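Local structure of YcgJ protein (Bacillus subtilis, 1XXL) at residues A[23-28]-A[90-95]; A[47-52]-A[72-77]; A[176-181]-A[225-230]. The protein probably acts as an S-adenosylmethionine-dependent methyltransferase, transferring the cofactor's methyl group to a substrate that is not known. One frame throughout, in Å; residues are numbered along the deposited sequence.

Contact 1: A[23-28]-A[90-95]; sequences HRVLDI and IITCRY. With SO4 (sulfate ion), chain C; SO4 (sulfate ion), chain D.
D27 sets its CG anti to the backbone N (chi1 -177°), while T92 holds OG1 between its own N and carbonyl carbon (chi1 61°), and these two torsions bring carboxylate and hydroxyl together on the sheet face shared with V25 and I90. T92 OG1 donates to D27 OD1 over 3.0 Å, reaching it from above the carboxylate plane, 40° out. A water lies 2.7 Å from that same D27 OD1; it also sits close to I28 O and accepts from R94 N, so it joins the two strand ends. An alanine in place of D27 would remove the carboxylate and would probably leave the T92 hydroxyl without its acceptor and the water less firmly placed. The backbones run parallel: L26 N donates to I90 O and L26 O accepts from T92 N at 2.8 Å, so L26 grips the residues flanking I91, and I28 N follows to T92 O at 2.9 Å. On the other face I28 CD1 meets I91 CG2 at 3.6 Å, under V110 and V113 of helix 103-113. At the start of the strands the side chains of H23 and I90 cross at about a right angle, I90 CD1 lying 3.8 Å from H23 ND1. Past the last bridge R94 bends at its third torsion; T35 OG1 holds NE, and the guanidinium turns its edge to the sulfate of chain C, probably from the crystallisation liquor, with R94 NH1 3.2 Å from sulfate O3 and NH2 bonded to O4. R94 and G29, the residue after I28, both bind S-adenosyl-L-methionine, an arrangement typical of the central parallel strands of a Rossmann-like methyltransferase, whose C-terminal ends open on the cofactor site.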
loop_
_atom_site.group_PDB
_atom_site.type_symbol
_atom_site.label_atom_id
_atom_site.label_comp_id
_atom_site.label_asym_id
_atom_site.label_seq_id
_atom_site.Cartn_x
_atom_site.Cartn_y
_atom_site.Cartn_z
ATOM N N HIS A 23 0.491 15.217 -17.100
ATOM C CA HIS A 23 0.180 14.922 -15.714
ATOM C C HIS A 23 1.396 14.950 -14.791
ATOM O O HIS A 23 2.495 14.558 -15.162
ATOM C CB HIS A 23 -0.528 13.572 -15.600
ATOM C CG HIS A 23 -1.984 13.621 -15.944
ATOM N ND1 HIS A 23 -2.703 12.496 -16.284
ATOM C CD2 HIS A 23 -2.857 14.654 -15.998
ATOM C CE1 HIS A 23 -3.962 12.832 -16.506
ATOM N NE2 HIS A 23 -4.078 14.136 -16.349
ATOM N N ARG A 24 1.161 15.419 -13.574
ATOM C CA ARG A 24 2.134 15.377 -12.491
ATOM C C ARG A 24 1.655 14.359 -11.457
ATOM O O ARG A 24 0.494 14.406 -11.021
ATOM C CB ARG A 24 2.285 16.763 -11.883
ATOM C CG ARG A 24 2.775 17.782 -12.906
ATOM C CD ARG A 24 3.295 19.027 -12.245
ATOM N NE ARG A 24 3.642 20.083 -13.210
ATOM C CZ ARG A 24 3.881 21.359 -12.882
ATOM N NH1 ARG A 24 3.814 21.778 -11.610
ATOM N NH2 ARG A 24 4.199 22.239 -13.836
ATOM N N VAL A 25 2.542 13.439 -11.090
ATOM C CA VAL A 25 2.197 12.303 -10.239
ATOM C C VAL A 25 3.042 12.317 -8.963
ATOM O O VAL A 25 4.266 12.560 -8.994
ATOM C CB VAL A 25 2.448 10.946 -10.986
ATOM C CG1 VAL A 25 2.096 9.735 -10.134
ATOM C CG2 VAL A 25 1.703 10.906 -12.295
ATOM N N LEU A 26 2.391 12.015 -7.851
ATOM C CA LEU A 26 3.072 11.814 -6.602
ATOM C C LEU A 26 2.891 10.360 -6.172
ATOM O O LEU A 26 1.759 9.844 -6.148
ATOM C CB LEU A 26 2.512 12.758 -5.545
ATOM C CG LEU A 26 2.925 12.538 -4.099
ATOM C CD1 LEU A 26 4.397 12.760 -3.910
ATOM C CD2 LEU A 26 2.124 13.451 -3.170
ATOM N N ASP A 27 4.003 9.729 -5.809
ATOM C CA ASP A 27 4.012 8.384 -5.226
ATOM C C ASP A 27 4.439 8.435 -3.760
ATOM O O ASP A 27 5.576 8.818 -3.430
ATOM C CB ASP A 27 4.956 7.455 -5.993
ATOM C CG ASP A 27 4.936 6.012 -5.454
ATOM O OD1 ASP A 27 3.848 5.508 -5.026
ATOM O OD2 ASP A 27 6.017 5.380 -5.463
ATOM N N ILE A 28 3.510 8.055 -2.893
ATOM C CA ILE A 28 3.715 8.048 -1.465
ATOM C C ILE A 28 4.186 6.681 -0.991
ATOM O O ILE A 28 3.517 5.673 -1.222
ATOM C CB ILE A 28 2.427 8.415 -0.742
ATOM C CG1 ILE A 28 2.000 9.813 -1.182
ATOM C CG2 ILE A 28 2.660 8.383 0.750
ATOM C CD1 ILE A 28 0.697 10.276 -0.633
ATOM N N ILE A 90 -2.427 12.950 -10.199
ATOM C CA ILE A 90 -2.538 11.579 -9.741
ATOM C C ILE A 90 -1.625 11.409 -8.532
ATOM O O ILE A 90 -0.490 11.917 -8.513
ATOM C CB ILE A 90 -2.081 10.592 -10.827
ATOM C CG1 ILE A 90 -2.908 10.772 -12.116
ATOM C CG2 ILE A 90 -2.157 9.162 -10.303
ATOM C CD1 ILE A 90 -2.299 10.116 -13.348
ATOM N N ILE A 91 -2.134 10.702 -7.526
ATOM C CA ILE A 91 -1.357 10.323 -6.354
ATOM C C ILE A 91 -1.535 8.839 -6.158
ATOM O O ILE A 91 -2.649 8.361 -6.164
ATOM C CB ILE A 91 -1.794 11.077 -5.065
ATOM C CG1 ILE A 91 -1.670 12.590 -5.261
ATOM C CG2 ILE A 91 -0.966 10.575 -3.855
ATOM C CD1 ILE A 91 -2.263 13.411 -4.152
ATOM N N THR A 92 -0.424 8.126 -6.002
ATOM C CA THR A 92 -0.409 6.683 -5.878
ATOM C C THR A 92 0.183 6.298 -4.539
ATOM O O THR A 92 1.048 6.983 -3.991
ATOM C CB THR A 92 0.420 5.974 -7.014
ATOM O OG1 THR A 92 1.791 6.406 -6.973
ATOM C CG2 THR A 92 -0.140 6.298 -8.398
ATOM N N CYS A 93 -0.294 5.184 -4.019
ATOM C CA CYS A 93 0.145 4.684 -2.741
ATOM C C CYS A 93 -0.045 3.167 -2.806
ATOM O O CYS A 93 -1.178 2.696 -2.772
ATOM C CB CYS A 93 -0.700 5.331 -1.623
ATOM S SG CYS A 93 -0.172 4.888 0.016
ATOM N N ARG A 94 1.055 2.424 -2.956
ATOM C CA ARG A 94 1.012 0.973 -3.175
ATOM C C ARG A 94 1.646 0.209 -2.029
ATOM O O ARG A 94 2.834 0.350 -1.764
ATOM C CB ARG A 94 1.679 0.597 -4.492
ATOM C CG ARG A 94 1.476 -0.885 -4.872
ATOM C CD ARG A 94 1.885 -1.175 -6.318
ATOM N NE ARG A 94 3.316 -0.919 -6.521
ATOM C CZ ARG A 94 4.204 -1.760 -7.051
ATOM N NH1 ARG A 94 3.854 -2.974 -7.463
ATOM N NH2 ARG A 94 5.465 -1.379 -7.173
ATOM N N TYR A 95 0.830 -0.573 -1.334
ATOM C CA TYR A 95 1.229 -1.335 -0.159
ATOM C C TYR A 95 2.046 -0.524 0.842
ATOM O O TYR A 95 3.004 -1.014 1.430
ATOM C CB TYR A 95 1.945 -2.643 -0.563
ATOM C CG TYR A 95 1.068 -3.592 -1.374
ATOM C CD1 TYR A 95 -0.093 -4.139 -0.832
ATOM C CD2 TYR A 95 1.415 -3.954 -2.673
ATOM C CE1 TYR A 95 -0.887 -5.039 -1.557
ATOM C CE2 TYR A 95 0.610 -4.847 -3.431
ATOM C CZ TYR A 95 -0.528 -5.384 -2.865
ATOM O OH TYR A 95 -1.314 -6.235 -3.589
HETATM S S SO4 C . 7.260 -4.370 -8.730
HETATM O O1 SO4 C . 7.197 -3.304 -9.719
HETATM O O2 SO4 C . 8.344 -5.283 -9.097
HETATM O O3 SO4 C . 5.980 -5.066 -8.703
HETATM O O4 SO4 C . 7.535 -3.842 -7.387
HETATM S S SO4 D . -0.019 -7.771 -6.580
HETATM O O1 SO4 D . -1.434 -7.920 -6.790
HETATM O O2 SO4 D . 0.597 -6.956 -7.636
HETATM O O3 SO4 D . 0.583 -9.057 -6.546
HETATM O O4 SO4 D . 0.203 -7.242 -5.282
HETATM O O HOH W 1 3.554 3.723 -3.024
#

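Contact 2: A[47-52]-A[72-77]; sequences IGVDAT and RFQQGT
Q75 runs its side chain along the main chain of D50 and A51. With CG anti to the backbone N (chi1 -176°) and the chain extended beyond it, each atom has a neighbour in turn. CB lies 3.8 Å from D50 O, and CG sits between D50 O (3.5 Å) and A51 O. CD stands 3.7 Å from A51 O, and NE2 finally donates to A51 O at 2.8 Å. The acceptor is nearly in the Q75 amide plane (8° out), but NE2 approaches from above the A51 carbonyl plane. Before this tip the strands pair in parallel: G48 N bonds to R72 O, Q74 N to G48 O, D50 N to Q74 O and G76 N to D50 O. G48 makes room for a ring, F73 CD2 resting 3.9 Å from G48 CA; a CB at G48 would run into that very atom. On the opposite face V49 CG1 and Q74 CG lie side by side, 3.9 Å apart, with F83 packing against both residues. The two strands and helix 53-66 between them form a beta-alpha-beta unit, and the turn from strand to helix is built on D50. Its OD2 uses the anti lone pair to accept from T52 N at 3.2 Å, an Asx turn, and its OD1 takes G31 N. T52 is the N-cap, its OG1 bonded to M55 N. Backbone N-H groups thus hold both oxygens of D50, which fixes the rotation of the carboxylate. D50 and A51 are assigned to the S-adenosyl-L-methionine site. With Q75 tying A51 O to the neighbouring strand, the polar bonds here are consistent with a carboxylate already oriented for the cofactor, probably for its ribose as in related enzymes.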
loop_
_atom_site.group_PDB
_atom_site.type_symbol
_atom_site.label_atom_id
_atom_site.label_comp_id
_atom_site.label_asym_id
_atom_site.label_seq_id
_atom_site.Cartn_x
_atom_site.Cartn_y
_atom_site.Cartn_z
ATOM N N ILE A 47 7.020 12.372 -8.771
ATOM C CA ILE A 47 7.738 12.673 -7.544
ATOM C C ILE A 47 7.430 11.574 -6.551
ATOM O O ILE A 47 6.270 11.245 -6.343
ATOM C CB ILE A 47 7.333 14.022 -6.988
ATOM C CG1 ILE A 47 7.777 15.116 -7.948
ATOM C CG2 ILE A 47 7.972 14.247 -5.622
ATOM C CD1 ILE A 47 7.373 16.495 -7.493
ATOM N N GLY A 48 8.467 10.986 -5.966
ATOM C CA GLY A 48 8.310 9.956 -4.948
ATOM C C GLY A 48 8.713 10.482 -3.589
ATOM O O GLY A 48 9.697 11.212 -3.477
ATOM N N VAL A 49 7.950 10.162 -2.553
ATOM C CA VAL A 49 8.405 10.420 -1.187
ATOM C C VAL A 49 8.537 9.105 -0.443
ATOM O O VAL A 49 7.675 8.225 -0.568
ATOM C CB VAL A 49 7.507 11.426 -0.395
ATOM C CG1 VAL A 49 7.458 12.768 -1.105
ATOM C CG2 VAL A 49 6.120 10.913 -0.234
ATOM N N ASP A 50 9.640 8.961 0.293
ATOM C CA ASP A 50 9.839 7.816 1.161
ATOM C C ASP A 50 10.392 8.288 2.517
ATOM O O ASP A 50 11.090 9.301 2.612
ATOM C CB ASP A 50 10.734 6.746 0.508
ATOM C CG ASP A 50 10.601 5.361 1.203
ATOM O OD1 ASP A 50 9.820 4.495 0.698
ATOM O OD2 ASP A 50 11.230 5.162 2.283
ATOM N N ALA A 51 10.057 7.555 3.571
ATOM C CA ALA A 51 10.416 7.959 4.922
ATOM C C ALA A 51 11.903 7.794 5.233
ATOM O O ALA A 51 12.409 8.462 6.112
ATOM C CB ALA A 51 9.576 7.197 5.941
ATOM N N THR A 52 12.607 6.938 4.498
ATOM C CA THR A 52 13.995 6.642 4.816
ATOM C C THR A 52 14.929 7.220 3.765
ATOM O O THR A 52 14.667 7.112 2.568
ATOM C CB THR A 52 14.247 5.110 4.952
ATOM O OG1 THR A 52 14.251 4.499 3.660
ATOM C CG2 THR A 52 13.165 4.456 5.785
ATOM N N ARG A 72 11.752 12.090 -9.672
ATOM C CA ARG A 72 12.614 12.559 -8.584
ATOM C C ARG A 72 12.118 11.958 -7.267
ATOM O O ARG A 72 10.930 11.665 -7.125
ATOM C CB ARG A 72 12.656 14.102 -8.533
ATOM C CG ARG A 72 13.553 14.747 -9.635
ATOM C CD ARG A 72 13.821 16.272 -9.408
ATOM N NE ARG A 72 14.528 16.527 -8.124
ATOM C CZ ARG A 72 15.778 16.986 -7.974
ATOM N NH1 ARG A 72 16.528 17.329 -9.015
ATOM N NH2 ARG A 72 16.273 17.119 -6.743
ATOM N N PHE A 73 13.032 11.741 -6.332
ATOM C CA PHE A 73 12.705 11.159 -5.032
ATOM C C PHE A 73 13.149 12.095 -3.927
ATOM O O PHE A 73 14.127 12.819 -4.051
ATOM C CB PHE A 73 13.312 9.767 -4.878
ATOM C CG PHE A 73 12.879 8.818 -5.959
ATOM C CD1 PHE A 73 13.643 8.671 -7.116
ATOM C CD2 PHE A 73 11.670 8.140 -5.864
ATOM C CE1 PHE A 73 13.237 7.856 -8.136
ATOM C CE2 PHE A 73 11.242 7.304 -6.892
ATOM C CZ PHE A 73 12.016 7.164 -8.031
ATOM N N GLN A 74 12.366 12.147 -2.869
ATOM C CA GLN A 74 12.775 12.897 -1.703
ATOM C C GLN A 74 12.299 12.204 -0.458
ATOM O O GLN A 74 11.436 11.327 -0.525
ATOM C CB GLN A 74 12.297 14.344 -1.782
ATOM C CG GLN A 74 10.799 14.572 -1.748
ATOM C CD GLN A 74 10.468 16.062 -1.882
ATOM O OE1 GLN A 74 10.670 16.666 -2.933
ATOM N NE2 GLN A 74 9.978 16.651 -0.813
ATOM N N GLN A 75 12.908 12.565 0.667
ATOM C CA GLN A 75 12.499 12.028 1.936
ATOM C C GLN A 75 11.287 12.801 2.462
ATOM O O GLN A 75 11.239 14.029 2.410
ATOM C CB GLN A 75 13.637 12.067 2.961
ATOM C CG GLN A 75 13.269 11.424 4.302
ATOM C CD GLN A 75 14.430 11.395 5.297
ATOM O OE1 GLN A 75 15.360 12.198 5.203
ATOM N NE2 GLN A 75 14.378 10.463 6.251
ATOM N N GLY A 76 10.313 12.065 2.980
ATOM C CA GLY A 76 9.163 12.685 3.631
ATOM C C GLY A 76 8.133 11.654 4.013
ATOM O O GLY A 76 8.266 10.481 3.658
ATOM N N THR A 77 7.112 12.103 4.737
ATOM C CA THR A 77 6.018 11.249 5.185
ATOM C C THR A 77 4.695 11.785 4.661
ATOM O O THR A 77 4.546 12.981 4.441
ATOM C CB THR A 77 5.969 11.154 6.718
ATOM O OG1 THR A 77 5.779 12.459 7.275
ATOM C CG2 THR A 77 7.265 10.567 7.257
#

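Contact 3: A[176-181]-A[225-230]; sequences LPIQYD and FCLKAI
L176 to Q179 and F225 to I230 run antiparallel, their axes 4.5 Å apart at closest approach and 147° between directions. L176 and L227 form a hydrogen-bonded pair, with L176 N 2.8 Å from L227 O and L227 N returning a bond to L176 O. I178 and F225 repeat the pattern: I178 N donates to F225 O at 2.8 Å, and F225 N to I178 O. Between them P177 faces C226 in a non-hydrogen-bonded pair, a place where the missing N-H of proline costs this pairing nothing; P177 CB and C226 SG lie 4.3 Å apart. In the class I methyltransferase fold the last strand enters the sheet antiparallel to its neighbours. Strand 222-236 does so here, lying between strand 118-125 and strand 166-179. On the face shared by I178, F225 and L227, I178 CG2 sits over the F225 ring, 4.0 Å from its centroid and 29° off the normal, in a CH-pi contact. The CG1 branch of I178 runs along the CE1 side of the ring, and its CD1 reaches L227 CD2 at 3.5 Å, tighter than usual; torsions of both I178 and L227 lie off staggered values, so this contact is strained or imperfectly modelled. Helix 131-144 backs this patch, with L140 against F225 and V137 against L227. Y180 begins helix 180-187 and offers its edge to the edge of the F225 ring, Y180 CD2 to F225 CE2 being 4.4 Å, while its hydroxyl bonds to E194. Further along, L176 CB and A229 CB meet at 4.1 Å.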
loop_
_atom_site.group_PDB
_atom_site.type_symbol
_atom_site.label_atom_id
_atom_site.label_comp_id
_atom_site.label_asym_id
_atom_site.label_seq_id
_atom_site.Cartn_x
_atom_site.Cartn_y
_atom_site.Cartn_z
ATOM N N LEU A 176 -4.428 -11.957 -2.270
ATOM C CA LEU A 176 -2.996 -11.855 -2.513
ATOM C C LEU A 176 -2.328 -13.081 -1.902
ATOM O O LEU A 176 -2.264 -13.193 -0.698
ATOM C CB LEU A 176 -2.460 -10.566 -1.883
ATOM C CG LEU A 176 -0.955 -10.326 -1.850
ATOM C CD1 LEU A 176 -0.439 -10.180 -3.265
ATOM C CD2 LEU A 176 -0.666 -9.071 -1.014
ATOM N N PRO A 177 -1.840 -14.016 -2.742
ATOM C CA PRO A 177 -1.282 -15.267 -2.222
ATOM C C PRO A 177 0.103 -15.073 -1.632
ATOM O O PRO A 177 0.938 -14.370 -2.221
ATOM C CB PRO A 177 -1.224 -16.179 -3.464
ATOM C CG PRO A 177 -1.058 -15.234 -4.603
ATOM C CD PRO A 177 -1.810 -13.969 -4.216
ATOM N N ILE A 178 0.330 -15.663 -0.472
ATOM C CA ILE A 178 1.613 -15.562 0.209
ATOM C C ILE A 178 2.178 -16.970 0.399
ATOM O O ILE A 178 1.529 -17.831 0.991
ATOM C CB ILE A 178 1.509 -14.806 1.560
ATOM C CG1 ILE A 178 1.366 -13.290 1.316
ATOM C CG2 ILE A 178 2.786 -14.980 2.385
ATOM C CD1 ILE A 178 0.042 -12.859 1.331
ATOM N N GLN A 179 3.370 -17.187 -0.152
ATOM C CA GLN A 179 4.131 -18.395 0.065
ATOM C C GLN A 179 4.928 -18.191 1.353
ATOM O O GLN A 179 5.792 -17.333 1.438
ATOM C CB GLN A 179 5.051 -18.694 -1.127
ATOM C CG GLN A 179 4.330 -18.866 -2.494
ATOM C CD GLN A 179 3.198 -19.906 -2.503
ATOM O OE1 GLN A 179 2.081 -19.652 -3.017
ATOM N NE2 GLN A 179 3.456 -21.056 -1.914
ATOM N N TYR A 180 4.577 -18.976 2.363
ATOM C CA TYR A 180 5.033 -18.767 3.725
ATOM C C TYR A 180 6.566 -18.720 3.883
ATOM O O TYR A 180 7.105 -17.794 4.526
ATOM C CB TYR A 180 4.423 -19.850 4.631
ATOM C CG TYR A 180 4.960 -19.762 6.030
ATOM C CD1 TYR A 180 6.006 -20.584 6.449
ATOM C CD2 TYR A 180 4.468 -18.808 6.919
ATOM C CE1 TYR A 180 6.531 -20.475 7.731
ATOM C CE2 TYR A 180 4.994 -18.691 8.218
ATOM C CZ TYR A 180 6.015 -19.523 8.605
ATOM O OH TYR A 180 6.530 -19.406 9.868
ATOM N N ASP A 181 7.271 -19.682 3.281
ATOM C CA ASP A 181 8.728 -19.810 3.492
ATOM C C ASP A 181 9.411 -18.565 2.996
ATOM O O ASP A 181 10.299 -18.013 3.638
ATOM C CB ASP A 181 9.320 -21.007 2.750
ATOM C CG ASP A 181 9.142 -22.338 3.490
ATOM O OD1 ASP A 181 8.893 -22.377 4.737
ATOM O OD2 ASP A 181 9.277 -23.379 2.784
ATOM N N PHE A 225 -0.927 -18.690 2.724
ATOM C CA PHE A 225 -2.168 -18.020 3.120
ATOM C C PHE A 225 -2.418 -16.893 2.141
ATOM O O PHE A 225 -1.563 -16.613 1.307
ATOM C CB PHE A 225 -2.121 -17.537 4.583
ATOM C CG PHE A 225 -1.014 -16.550 4.887
ATOM C CD1 PHE A 225 -1.221 -15.184 4.751
ATOM C CD2 PHE A 225 0.231 -16.994 5.335
ATOM C CE1 PHE A 225 -0.207 -14.283 5.045
ATOM C CE2 PHE A 225 1.241 -16.099 5.638
ATOM C CZ PHE A 225 1.027 -14.738 5.475
ATOM N N CYS A 226 -3.582 -16.270 2.222
ATOM C CA CYS A 226 -3.891 -15.135 1.384
ATOM C C CYS A 226 -4.257 -13.939 2.220
ATOM O O CYS A 226 -4.960 -14.059 3.222
ATOM C CB CYS A 226 -5.056 -15.428 0.441
ATOM S SG CYS A 226 -4.700 -16.606 -0.911
ATOM N N LEU A 227 -3.796 -12.785 1.775
ATOM C CA LEU A 227 -4.212 -11.515 2.295
ATOM C C LEU A 227 -5.318 -10.984 1.372
ATOM O O LEU A 227 -5.479 -11.467 0.255
ATOM C CB LEU A 227 -3.035 -10.549 2.343
ATOM C CG LEU A 227 -2.187 -10.379 3.615
ATOM C CD1 LEU A 227 -2.337 -11.417 4.696
ATOM C CD2 LEU A 227 -0.742 -10.108 3.308
ATOM N N LYS A 228 -6.100 -10.023 1.870
ATOM C CA LYS A 228 -7.165 -9.387 1.082
ATOM C C LYS A 228 -6.666 -8.070 0.512
ATOM O O LYS A 228 -6.355 -7.148 1.265
ATOM C CB LYS A 228 -8.391 -9.112 1.957
ATOM C CG LYS A 228 -8.794 -10.226 2.896
ATOM C CD LYS A 228 -8.914 -11.564 2.211
ATOM C CE LYS A 228 -10.162 -11.682 1.438
ATOM N NZ LYS A 228 -10.418 -13.156 1.189
ATOM N N ALA A 229 -6.594 -7.977 -0.808
ATOM C CA ALA A 229 -6.001 -6.819 -1.477
ATOM C C ALA A 229 -7.047 -6.107 -2.265
ATOM O O ALA A 229 -8.043 -6.708 -2.676
ATOM C CB ALA A 229 -4.885 -7.261 -2.374
ATOM N N ILE A 230 -6.825 -4.812 -2.468
ATOM C CA ILE A 230 -7.750 -3.987 -3.217
ATOM C C ILE A 230 -7.027 -2.836 -3.927
ATOM O O ILE A 230 -5.980 -2.385 -3.483
ATOM C CB ILE A 230 -8.856 -3.461 -2.250
ATOM C CG1 ILE A 230 -10.048 -2.913 -3.029
ATOM C CG2 ILE A 230 -8.245 -2.473 -1.256
ATOM C CD1 ILE A 230 -11.280 -2.537 -2.144
#

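All three contacts belong to one sheet. Contacts 1 and 2 are direct neighbours, their centres 11 Å apart: strands 24-28 and 45-50 pair in parallel, V25 O and D27 N probably bonded to I47 N and I47 O respectively, both at 2.8 Å, and contact 2 is nested in the chain loop that contact 1 closes. Together they bring R94, D50 and A51 to the S-adenosyl-L-methionine site, with G29 near both. Contact 3 lies across the chain's centre, its own centre 24 Å from that of contact 1, yet Y95 OH packs 3.9 Å from L176 CD2. From contact 2 it is separated by about 17 Å between nearest atoms.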